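Local coordinates for protein Avidin/streptavidin (Shewanella denitrificans, PDB 3SZH) that probably binds biotin with high affinity, as a thermostable member of the avidin/streptavidin family from a bacterium of a cold environment, at residues A44-V52 against S64-C74. Residues are numbered along the deposited sequence; the frame is centred on the assembly and turned at random. Where two conformers were deposited one is given.
Sequences ACQNSPYPV and STKWLNSVESC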
loop_
_atom_site.group_PDB
_atom_site.type_symbol
_atom_site.label_atom_id
_atom_site.label_comp_id
_atom_site.label_asym_id
_atom_site.label_seq_id
_atom_site.Cartn_x
_atom_site.Cartn_y
_atom_site.Cartn_z
ATOM N N ALA B 44 -12.603 -16.541 1.792
ATOM C CA ALA B 44 -11.653 -17.364 1.071
ATOM C C ALA B 44 -10.228 -16.863 1.331
ATOM O O ALA B 44 -10.005 -15.934 2.124
ATOM C CB ALA B 44 -11.990 -17.391 -0.423
ATOM N N CYS B 45 -9.265 -17.493 0.658
ATOM C CA CYS B 45 -7.841 -17.175 0.851
ATOM C C CYS B 45 -7.440 -17.184 2.336
ATOM O O CYS B 45 -6.704 -16.304 2.799
ATOM C CB CYS B 45 -7.465 -15.839 0.201
ATOM S SG CYS B 45 -7.569 -15.870 -1.590
ATOM N N GLN B 46 -7.889 -18.215 3.057
ATOM C CA GLN B 46 -7.493 -18.379 4.467
ATOM C C GLN B 46 -6.356 -19.385 4.626
ATOM O O GLN B 46 -6.181 -20.284 3.798
ATOM C CB GLN B 46 -8.658 -18.868 5.315
ATOM C CG GLN B 46 -9.713 -17.853 5.584
ATOM C CD GLN B 46 -10.721 -18.361 6.604
ATOM O OE1 GLN B 46 -11.903 -18.548 6.304
ATOM N NE2 GLN B 46 -10.247 -18.639 7.790
ATOM N N ASN B 47 -5.617 -19.252 5.727
ATOM C CA ASN B 47 -4.681 -20.271 6.221
ATOM C C ASN B 47 -3.481 -20.565 5.350
ATOM O O ASN B 47 -2.852 -21.603 5.526
ATOM C CB ASN B 47 -5.394 -21.607 6.436
ATOM C CG ASN B 47 -6.583 -21.470 7.321
ATOM O OD1 ASN B 47 -6.514 -20.835 8.353
ATOM N ND2 ASN B 47 -7.707 -22.044 6.906
ATOM N N SER B 48 -3.195 -19.725 4.369
ATOM C CA SER B 48 -1.990 -19.899 3.563
ATOM C C SER B 48 -1.291 -18.542 3.501
ATOM O O SER B 48 -1.934 -17.497 3.618
ATOM C CB SER B 48 -2.312 -20.463 2.177
ATOM O OG SER B 48 -3.099 -19.551 1.430
ATOM N N PRO B 49 0.038 -18.533 3.345
ATOM C CA PRO B 49 0.734 -17.252 3.397
ATOM C C PRO B 49 0.670 -16.483 2.095
ATOM O O PRO B 49 0.866 -17.051 1.000
ATOM C CB PRO B 49 2.174 -17.645 3.716
ATOM C CG PRO B 49 2.322 -19.046 3.156
ATOM C CD PRO B 49 0.969 -19.684 3.249
ATOM N N TYR B 50 0.400 -15.177 2.236
ATOM C CA TYR B 50 0.398 -14.244 1.097
ATOM C C TYR B 50 1.514 -13.237 1.282
ATOM O O TYR B 50 1.638 -12.641 2.349
ATOM C CB TYR B 50 -0.965 -13.536 0.925
ATOM C CG TYR B 50 -2.014 -14.492 0.430
ATOM C CD1 TYR B 50 -2.741 -15.314 1.288
ATOM C CD2 TYR B 50 -2.246 -14.621 -0.936
ATOM C CE1 TYR B 50 -3.666 -16.237 0.793
ATOM C CE2 TYR B 50 -3.154 -15.547 -1.429
ATOM C CZ TYR B 50 -3.858 -16.358 -0.576
ATOM O OH TYR B 50 -4.750 -17.298 -1.024
ATOM N N PRO B 51 2.395 -13.074 0.288
ATOM C CA PRO B 51 3.468 -12.081 0.420
ATOM C C PRO B 51 2.983 -10.641 0.631
ATOM O O PRO B 51 1.976 -10.229 0.046
ATOM C CB PRO B 51 4.251 -12.218 -0.890
ATOM C CG PRO B 51 4.015 -13.645 -1.296
ATOM C CD PRO B 51 2.572 -13.891 -0.931
ATOM N N VAL B 52 3.752 -9.898 1.414
ATOM C CA VAL B 52 3.466 -8.519 1.761
ATOM C C VAL B 52 4.674 -7.646 1.454
ATOM O O VAL B 52 5.825 -8.054 1.696
ATOM C CB VAL B 52 3.169 -8.427 3.284
ATOM C CG1 VAL B 52 2.965 -6.982 3.743
ATOM C CG2 VAL B 52 1.965 -9.292 3.661
ATOM N N SER B 64 0.857 -4.015 2.011
ATOM C CA SER B 64 -0.118 -4.442 1.004
ATOM C C SER B 64 0.177 -5.866 0.576
ATOM O O SER B 64 1.342 -6.317 0.534
ATOM C CB SER B 64 -0.092 -3.455 -0.169
ATOM O OG SER B 64 -0.882 -3.823 -1.287
ATOM N N THR B 65 -0.907 -6.586 0.268
ATOM C CA THR B 65 -0.820 -7.966 -0.180
ATOM C C THR B 65 -1.686 -8.165 -1.406
ATOM O O THR B 65 -2.825 -7.673 -1.473
ATOM C CB THR B 65 -1.182 -8.963 0.942
ATOM O OG1 THR B 65 -0.721 -10.269 0.578
ATOM C CG2 THR B 65 -2.662 -9.033 1.224
ATOM N N LYS B 66 -1.141 -8.898 -2.375
ATOM C CA LYS B 66 -1.894 -9.391 -3.517
ATOM C C LYS B 66 -2.448 -10.767 -3.173
ATOM O O LYS B 66 -1.704 -11.660 -2.761
ATOM C CB LYS B 66 -0.977 -9.442 -4.747
ATOM C CG LYS B 66 -1.579 -10.147 -5.959
ATOM C CD LYS B 66 -0.658 -10.035 -7.186
ATOM C CE LYS B 66 -1.148 -10.920 -8.300
ATOM N NZ LYS B 66 -0.384 -10.669 -9.563
ATOM N N TRP B 67 -3.753 -10.958 -3.353
ATOM C CA TRP B 67 -4.384 -12.219 -2.971
ATOM C C TRP B 67 -4.227 -13.282 -4.044
ATOM O O TRP B 67 -5.206 -13.760 -4.644
ATOM C CB TRP B 67 -5.857 -12.007 -2.607
ATOM C CG TRP B 67 -6.046 -11.099 -1.428
ATOM C CD1 TRP B 67 -6.467 -9.787 -1.447
ATOM C CD2 TRP B 67 -5.774 -11.411 -0.068
ATOM N NE1 TRP B 67 -6.484 -9.275 -0.162
ATOM C CE2 TRP B 67 -6.081 -10.259 0.701
ATOM C CE3 TRP B 67 -5.337 -12.571 0.585
ATOM C CZ2 TRP B 67 -5.947 -10.231 2.092
ATOM C CZ3 TRP B 67 -5.192 -12.535 1.954
ATOM C CH2 TRP B 67 -5.498 -11.381 2.692
ATOM N N LEU B 68 -2.982 -13.663 -4.291
ATOM C CA LEU B 68 -2.665 -14.765 -5.182
ATOM C C LEU B 68 -1.437 -15.430 -4.596
ATOM O O LEU B 68 -0.442 -14.776 -4.312
ATOM C CB LEU B 68 -2.386 -14.263 -6.607
ATOM C CG LEU B 68 -2.077 -15.322 -7.672
ATOM C CD1 LEU B 68 -3.229 -16.264 -7.782
ATOM C CD2 LEU B 68 -1.744 -14.667 -9.012
ATOM N N ASN B 69 -1.516 -16.738 -4.405
ATOM C CA ASN B 69 -0.355 -17.514 -3.983
ATOM C C ASN B 69 -0.447 -18.888 -4.671
ATOM O O ASN B 69 -1.239 -19.078 -5.615
ATOM C CB ASN B 69 -0.224 -17.563 -2.442
ATOM C CG ASN B 69 -1.303 -18.367 -1.793
ATOM O OD1 ASN B 69 -2.130 -18.966 -2.476
ATOM N ND2 ASN B 69 -1.313 -18.391 -0.473
ATOM N N SER B 70 0.351 -19.835 -4.198
ATOM C CA SER B 70 0.424 -21.142 -4.837
ATOM C C SER B 70 -0.796 -22.003 -4.575
ATOM O O SER B 70 -0.935 -23.064 -5.192
ATOM C CB SER B 70 1.669 -21.900 -4.385
ATOM O OG SER B 70 1.703 -21.951 -2.977
ATOM N N VAL B 71 -1.679 -21.579 -3.666
ATOM C CA VAL B 71 -2.873 -22.387 -3.466
ATOM C C VAL B 71 -4.195 -21.764 -3.843
ATOM O O VAL B 71 -5.103 -22.511 -4.230
ATOM C CB VAL B 71 -2.954 -23.076 -2.076
ATOM C CG1 VAL B 71 -1.767 -24.006 -1.848
ATOM C CG2 VAL B 71 -3.054 -22.052 -0.981
ATOM N N GLU B 72 -4.319 -20.431 -3.802
ATOM C CA GLU B 72 -5.633 -19.809 -3.974
ATOM C C GLU B 72 -5.540 -18.353 -4.422
ATOM O O GLU B 72 -4.621 -17.631 -4.006
ATOM C CB GLU B 72 -6.343 -19.832 -2.595
ATOM C CG GLU B 72 -7.810 -19.667 -2.706
ATOM C CD GLU B 72 -8.489 -19.895 -1.388
ATOM O OE1 GLU B 72 -7.893 -20.498 -0.432
ATOM O OE2 GLU B 72 -9.619 -19.448 -1.320
ATOM N N SER B 73 -6.514 -17.924 -5.237
ATOM C CA SER B 73 -6.659 -16.529 -5.669
ATOM C C SER B 73 -7.970 -15.958 -5.172
ATOM O O SER B 73 -9.020 -16.613 -5.276
ATOM C CB SER B 73 -6.690 -16.456 -7.189
ATOM O OG SER B 73 -6.981 -15.133 -7.588
ATOM N N CYS B 74 -7.918 -14.710 -4.710
ATOM C CA CYS B 74 -9.122 -13.924 -4.464
ATOM C C CYS B 74 -9.200 -12.668 -5.339
ATOM O O CYS B 74 -9.982 -11.763 -5.068
ATOM C CB CYS B 74 -9.294 -13.631 -2.963
ATOM S SG CYS B 74 -9.509 -15.200 -1.989
HETATM O O HOH W 1 -5.556 -20.709 1.187
HETATM O O HOH W 2 0.977 -11.090 -2.404
#
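Y50 lies between N69 and W67 and can be read atom by atom as an example of how one aromatic side chain is packed on both faces and bonded at its tip where two loops meet. Its CB starts beside the hydroxyl of T65, OG1 being 3.3 Å away. With CG anti to the carbonyl carbon (chi1 -71°), the ring swings in among residues 66-72. CG and CD1 receive the edge of the W67 six-membered ring, which stands over one face in a T-shaped pair with planes at 62°. At the CD2-CE2 flank, L68 N lies near the ring plane and K66 O comes close to CD2. Over the face opposite W67 lies the N69 side-chain amide, stacked within 10° of parallel, its ND2 3.3 Å from CZ. At the tip, Y50 OH donates to E72 O (3.0 Å) from above the carbonyl plane. N69 N reaches the same oxygen from the other face.

The chain here belongs to the eight-stranded antiparallel barrel of the avidins: Y50 opens strand 50-57, and residues 67-72 link strand 60-66 to strand 73-85. The disulfide between C45 and C74 (SG to SG 2.1 Å) ties the loop before strand 50-57 covalently to the start of strand 73-85. Beside it, C45 N donates to E72 OE2 (2.8 Å), almost straight but from above the carboxylate plane.

Two in-plane bonds set the rotation of the N69 amide: ND2 donates to S48 OG (2.9 Å) and to P49 O (3.0 Å). OD1 is gripped by two backbone N-H groups, V71 N from above its plane, closing an Asx turn, and E72 N almost in line with C=O. Water 1 joins S48 OG to Q46 O and E72 OE1. At the barrel end, T65 OG1 donates to P51 O (2.7 Å), which also accepts from water 2.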